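Local atomic coordinates of putative uncharacterized protein (PDB entry 4FBD), a protein that is of unknown function, a conserved Toxoplasma gondii protein of the DUF3228 family. Residues F66-K69 with V70-V74; R157-I160 with A161-T164. One frame throughout, in Å; residues are numbered along the deposited sequence.

How the contacts relate
Contacts 1 and 2 each lie within a single helix, and both helices belong to the part of the fold built on the five-stranded mixed sheet. Contact 1 is in helix 63-76 and closes before contact 2 opens in helix 157-166. Their centres are about 22 Å apart and their nearest atoms about 11 Å, so they do not touch. The sheet is what they share. Val70 and Val74 of contact 1 meet strand 90-96, while Phe66 and Leu67 reach strand 39-40. Ile160 of contact 2 meets strands 149-156 and 181-189. Two separate helices thus cover different parts of one sheet within the DUF3228 region.

Contact 1 (F66-K69 with V70-V74); sequences FLEK and VNELV
Phe66 to Lys69 pass their carbonyls to Val70 to Leu73 in four successive i to i+4 hydrogen bonds of regular alpha-helix. Val70 N to Phe66 O is 2.9 Å. On the buried side, Val70 CG2 sits over one face of the Phe66 ring, 4.1 Å from its centroid and offset toward the rim. This is a CH-pi contact. With chi1 at 177° the Phe66 ring swings beside its own carbonyl carbon, where CE2 and CZ come under Val70 CG2. The ring also meets that of Phe98. Leu67 and Asn71 run side by side and point the same way, with Leu67 CG 3.6 Å from Asn71 ND2. Asn71 OD1 accepts a hydrogen bond from Leu38 N, which ties the helix to the chain before strand 39-40. On the outer side the carboxylates of Glu68 and Glu72 stand nearly perpendicular, at 86°. Glu68 OE1 is 4.2 Å from Glu72 OE2, so like charges probably repel mildly there. The pattern is that of an amphipathic helix, with Val70 and Val74 laid on strand 90-96 and the glutamates facing outward.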
ATOM      1  N   PHE A  66     -19.820  25.864 -19.499  1.00 58.67           N
ATOM      2  CA  PHE A  66     -18.561  25.492 -18.884  1.00 54.53           C
ATOM      3  C   PHE A  66     -17.378  25.834 -19.797  1.00 51.27           C
ATOM      4  O   PHE A  66     -16.419  26.480 -19.389  1.00 49.14           O
ATOM      5  CB  PHE A  66     -18.581  23.996 -18.606  1.00 54.05           C
ATOM      6  CG  PHE A  66     -17.316  23.486 -18.039  1.00 52.56           C
ATOM      7  CD1 PHE A  66     -17.014  23.697 -16.712  1.00 52.84           C
ATOM      8  CD2 PHE A  66     -16.419  22.799 -18.832  1.00 53.70           C
ATOM      9  CE1 PHE A  66     -15.832  23.236 -16.180  1.00 54.16           C
ATOM     10  CE2 PHE A  66     -15.237  22.335 -18.318  1.00 53.99           C
ATOM     11  CZ  PHE A  66     -14.936  22.548 -16.982  1.00 54.70           C
ATOM     12  N   LEU A  67     -17.472  25.401 -21.043  1.00 51.28           N
ATOM     13  CA  LEU A  67     -16.412  25.618 -22.022  1.00 50.90           C
ATOM     14  C   LEU A  67     -16.231  27.114 -22.299  1.00 50.15           C
ATOM     15  O   LEU A  67     -15.114  27.608 -22.469  1.00 47.60           O
ATOM     16  CB  LEU A  67     -16.767  24.887 -23.315  1.00 51.55           C
ATOM     17  CG  LEU A  67     -15.666  24.843 -24.348  1.00 49.97           C
ATOM     18  CD1 LEU A  67     -14.447  24.164 -23.729  1.00 41.01           C
ATOM     19  CD2 LEU A  67     -16.144  24.106 -25.623  1.00 49.37           C
ATOM     20  N   GLU A  68     -17.341  27.827 -22.309  1.00 50.22           N
ATOM     21  CA  GLU A  68     -17.307  29.245 -22.535  1.00 53.85           C
ATOM     22  C   GLU A  68     -16.549  29.951 -21.409  1.00 52.47           C
ATOM     23  O   GLU A  68     -15.686  30.795 -21.667  1.00 51.40           O
ATOM     24  CB  GLU A  68     -18.736  29.780 -22.640  1.00 57.82           C
ATOM     25  CG  GLU A  68     -18.857  31.147 -23.299  1.00 66.84           C
ATOM     26  CD  GLU A  68     -18.371  32.304 -22.448  1.00 76.71           C
ATOM     27  OE1 GLU A  68     -17.970  32.077 -21.287  1.00 85.38           O
ATOM     28  OE2 GLU A  68     -18.416  33.460 -22.941  1.00 86.36           O
ATOM     29  N   LYS A  69     -16.868  29.611 -20.164  0.50 52.32           N
ATOM     30  CA  LYS A  69     -16.194  30.242 -19.025  0.50 52.23           C
ATOM     31  C   LYS A  69     -14.726  29.838 -18.944  0.50 50.11           C
ATOM     32  O   LYS A  69     -13.881  30.640 -18.546  0.50 50.85           O
ATOM     33  CB  LYS A  69     -16.939  29.968 -17.724  0.50 52.81           C
ATOM     34  CG  LYS A  69     -18.305  30.629 -17.700  0.50 56.38           C
ATOM     35  CD  LYS A  69     -18.948  30.557 -16.334  0.50 59.51           C
ATOM     36  CE  LYS A  69     -20.306  31.251 -16.322  0.50 61.21           C
ATOM     37  NZ  LYS A  69     -20.914  31.158 -14.966  0.50 65.12           N
ATOM     38  N   VAL A  70     -14.417  28.604 -19.337  1.00 49.39           N
ATOM     39  CA  VAL A  70     -13.027  28.147 -19.364  1.00 45.54           C
ATOM     40  C   VAL A  70     -12.258  29.009 -20.352  1.00 45.62           C
ATOM     41  O   VAL A  70     -11.210  29.574 -20.021  1.00 45.46           O
ATOM     42  CB  VAL A  70     -12.895  26.692 -19.816  1.00 44.14           C
ATOM     43  CG1 VAL A  70     -11.461  26.408 -20.266  1.00 40.48           C
ATOM     44  CG2 VAL A  70     -13.332  25.764 -18.713  1.00 42.72           C
ATOM     45  N   ASN A  71     -12.779  29.114 -21.569  1.00 45.98           N
ATOM     46  CA  ASN A  71     -12.136  29.939 -22.593  1.00 47.41           C
ATOM     47  C   ASN A  71     -12.022  31.421 -22.207  1.00 49.39           C
ATOM     48  O   ASN A  71     -11.011  32.069 -22.478  1.00 48.55           O
ATOM     49  CB  ASN A  71     -12.840  29.727 -23.933  1.00 49.75           C
ATOM     50  CG  ASN A  71     -12.446  28.406 -24.561  1.00 50.86           C
ATOM     51  OD1 ASN A  71     -11.256  28.125 -24.717  1.00 54.61           O
ATOM     52  ND2 ASN A  71     -13.422  27.589 -24.911  1.00 47.86           N
ATOM     53  N   GLU A  72     -13.049  31.946 -21.546  1.00 52.54           N
ATOM     54  CA  GLU A  72     -13.020  33.324 -21.065  1.00 55.94           C
ATOM     55  C   GLU A  72     -11.954  33.477 -19.987  1.00 55.41           C
ATOM     56  O   GLU A  72     -11.184  34.440 -20.002  1.00 56.99           O
ATOM     57  CB  GLU A  72     -14.359  33.716 -20.468  1.00 57.84           C
ATOM     58  CG  GLU A  72     -14.435  35.170 -20.053  1.00 64.53           C
ATOM     59  CD  GLU A  72     -15.823  35.560 -19.538  1.00 70.79           C
ATOM     60  OE1 GLU A  72     -16.422  36.508 -20.095  1.00 75.59           O
ATOM     61  OE2 GLU A  72     -16.324  34.895 -18.606  1.00 69.83           O
ATOM     62  N   LEU A  73     -11.925  32.549 -19.032  1.00 52.95           N
ATOM     63  CA  LEU A  73     -10.923  32.618 -17.985  1.00 53.97           C
ATOM     64  C   LEU A  73      -9.508  32.549 -18.554  1.00 54.65           C
ATOM     65  O   LEU A  73      -8.607  33.211 -18.049  1.00 56.22           O
ATOM     66  CB  LEU A  73     -11.129  31.522 -16.940  1.00 52.75           C
ATOM     67  CG  LEU A  73     -12.332  31.786 -16.024  1.00 57.09           C
ATOM     68  CD1 LEU A  73     -12.677  30.588 -15.137  1.00 49.67           C
ATOM     69  CD2 LEU A  73     -12.090  33.037 -15.166  1.00 59.69           C
ATOM     70  N   VAL A  74      -9.330  31.778 -19.624  1.00 55.98           N
ATOM     71  CA  VAL A  74      -8.022  31.603 -20.249  1.00 56.46           C
ATOM     72  C   VAL A  74      -7.532  32.839 -20.963  1.00 59.56           C
ATOM     73  O   VAL A  74      -6.423  33.306 -20.703  1.00 62.04           O
ATOM     74  CB  VAL A  74      -8.031  30.411 -21.221  1.00 56.74           C
ATOM     75  CG1 VAL A  74      -6.790  30.420 -22.092  1.00 57.74           C
ATOM     76  CG2 VAL A  74      -8.141  29.108 -20.429  1.00 54.56           C
TER

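Contact 2 (R157-I160 with A161-T164); sequences REQI and AKET
Ile160 O is gripped twice by Thr164, through the backbone N and through the hydroxyl. Thr164 N lies 3.0 Å from Ile160 O. Thr164 OG1 donates to the same Ile160 O over 2.5 Å, a length so short that its exact value is doubtful. The two donors come from opposite faces of the carbonyl plane, and the hydroxyl is tilted 35° out of it. A Thr164 chi1 of -47° turns OG1 back along the helix to that oxygen. Ile160 and Thr164 lie side by side. Ile160 also meets Tyr155, Ser182 and Ile184 of the sheet. Ala161 N, Lys162 N and Glu163 N bond to Arg157 O, Glu158 O and Gln159 O.

Gln159 bends at chi2, which brings its amide across both Lys162 and Glu163. Gln159 OE1 is 4.0 Å from Lys162 CD and equally far from Glu163 OE2. The amide and carboxylate planes are 79° apart. At the start of the helix, Arg157 NH1 makes a salt bridge of 3.1 Å with Glu158 OE2. NH1 meets the syn lone pair of Glu158 OE2, and that oxygen lies close to the guanidinium plane, at its edge. Arg157 NE bonds to Ala178 O and NH2 is also hydrogen-bonded, which probably restricts turning of the group.

The threonine hydroxyl probably adds a bond to the regular backbone series, and Arg157 links the first turn to the loop before strand 181-189.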
ATOM      1  N   ARG A 157      -6.342  16.906 -30.823  1.00 63.77           N
ATOM      2  CA  ARG A 157      -7.445  16.531 -31.714  1.00 61.28           C
ATOM      3  C   ARG A 157      -7.166  15.128 -32.281  1.00 62.73           C
ATOM      4  O   ARG A 157      -8.054  14.293 -32.410  1.00 62.45           O
ATOM      5  CB  ARG A 157      -7.495  17.533 -32.867  1.00 58.31           C
ATOM      6  CG  ARG A 157      -8.558  17.277 -33.877  1.00 56.78           C
ATOM      7  CD  ARG A 157      -8.272  18.000 -35.195  1.00 54.43           C
ATOM      8  NE  ARG A 157      -8.178  19.453 -35.084  1.00 57.26           N
ATOM      9  CZ  ARG A 157      -7.067  20.184 -35.209  1.00 58.61           C
ATOM     10  NH1 ARG A 157      -5.899  19.628 -35.475  1.00 58.54           N
ATOM     11  NH2 ARG A 157      -7.136  21.504 -35.092  1.00 58.13           N
ATOM     12  N   GLU A 158      -5.897  14.892 -32.587  1.00 65.24           N
ATOM     13  CA  GLU A 158      -5.425  13.634 -33.149  1.00 68.56           C
ATOM     14  C   GLU A 158      -5.699  12.476 -32.193  1.00 71.96           C
ATOM     15  O   GLU A 158      -6.416  11.536 -32.543  1.00 72.49           O
ATOM     16  CB  GLU A 158      -3.931  13.746 -33.477  1.00 71.15           C
ATOM     17  CG  GLU A 158      -3.618  14.766 -34.607  1.00 70.76           C
ATOM     18  CD  GLU A 158      -4.106  16.209 -34.311  1.00 72.68           C
ATOM     19  OE1 GLU A 158      -3.897  16.726 -33.182  1.00 70.52           O
ATOM     20  OE2 GLU A 158      -4.696  16.825 -35.228  1.00 72.33           O
ATOM     21  N   GLN A 159      -5.158  12.560 -30.980  1.00 74.40           N
ATOM     22  CA  GLN A 159      -5.375  11.511 -29.991  1.00 79.61           C
ATOM     23  C   GLN A 159      -6.848  11.244 -29.686  1.00 78.89           C
ATOM     24  O   GLN A 159      -7.228  10.096 -29.464  1.00 82.81           O
ATOM     25  CB  GLN A 159      -4.599  11.794 -28.711  1.00 83.39           C
ATOM     26  CG  GLN A 159      -3.129  11.407 -28.792  1.00 89.19           C
ATOM     27  CD  GLN A 159      -2.882   9.899 -28.736  1.00 95.61           C
ATOM     28  OE1 GLN A 159      -3.808   9.104 -28.570  1.00100.23           O
ATOM     29  NE2 GLN A 159      -1.622   9.507 -28.855  1.00 99.88           N
ATOM     30  N   ILE A 160      -7.671  12.284 -29.658  1.00 76.17           N
ATOM     31  CA  ILE A 160      -9.110  12.090 -29.425  1.00 76.70           C
ATOM     32  C   ILE A 160      -9.741  11.273 -30.563  1.00 76.61           C
ATOM     33  O   ILE A 160     -10.524  10.356 -30.312  1.00 80.53           O
ATOM     34  CB  ILE A 160      -9.862  13.413 -29.270  1.00 73.55           C
ATOM     35  CG1 ILE A 160      -9.467  14.082 -27.947  1.00 75.82           C
ATOM     36  CG2 ILE A 160     -11.361  13.177 -29.268  1.00 71.85           C
ATOM     37  CD1 ILE A 160     -10.160  15.405 -27.720  1.00 73.48           C
ATOM     38  N   ALA A 161      -9.392  11.591 -31.805  1.00 73.44           N
ATOM     39  CA  ALA A 161      -9.922  10.846 -32.947  1.00 73.94           C
ATOM     40  C   ALA A 161      -9.511   9.369 -32.826  1.00 78.62           C
ATOM     41  O   ALA A 161     -10.341   8.470 -32.906  1.00 79.70           O
ATOM     42  CB  ALA A 161      -9.415  11.436 -34.252  1.00 69.69           C
ATOM     43  N   LYS A 162      -8.220   9.158 -32.593  1.00 81.74           N
ATOM     44  CA  LYS A 162      -7.611   7.832 -32.469  1.00 87.57           C
ATOM     45  C   LYS A 162      -8.276   6.921 -31.422  1.00 92.34           C
ATOM     46  O   LYS A 162      -8.642   5.778 -31.726  1.00 94.85           O
ATOM     47  CB  LYS A 162      -6.145   8.045 -32.117  1.00 89.92           C
ATOM     48  CG  LYS A 162      -5.228   6.868 -32.297  1.00 94.86           C
ATOM     49  CD  LYS A 162      -3.774   7.345 -32.170  1.00 98.63           C
ATOM     50  CE  LYS A 162      -3.451   8.498 -33.164  1.00 94.37           C
ATOM     51  NZ  LYS A 162      -2.055   9.000 -33.049  1.00 96.72           N
ATOM     52  N   GLU A 163      -8.424   7.425 -30.196  1.00 94.08           N
ATOM     53  CA  GLU A 163      -9.059   6.652 -29.118  1.00100.04           C
ATOM     54  C   GLU A 163     -10.566   6.452 -29.349  1.00100.36           C
ATOM     55  O   GLU A 163     -11.102   5.385 -29.036  1.00105.00           O
ATOM     56  CB  GLU A 163      -8.796   7.274 -27.729  1.00101.34           C
ATOM     57  CG  GLU A 163      -7.315   7.229 -27.304  1.00104.17           C
ATOM     58  CD  GLU A 163      -7.057   7.614 -25.832  1.00105.05           C
ATOM     59  OE1 GLU A 163      -8.014   7.736 -25.032  1.00104.96           O
ATOM     60  OE2 GLU A 163      -5.872   7.769 -25.471  1.00103.40           O
ATOM     61  N   THR A 164     -11.248   7.464 -29.891  1.00 96.49           N
ATOM     62  CA  THR A 164     -12.687   7.343 -30.161  1.00 97.62           C
ATOM     63  C   THR A 164     -12.890   6.253 -31.238  1.00 99.58           C
ATOM     64  O   THR A 164     -13.852   5.467 -31.172  1.00103.15           O
ATOM     65  CB  THR A 164     -13.345   8.692 -30.617  1.00 93.08           C
ATOM     66  OG1 THR A 164     -12.942   9.767 -29.757  1.00 92.68           O
ATOM     67  CG2 THR A 164     -14.878   8.583 -30.600  1.00 94.40           C
TER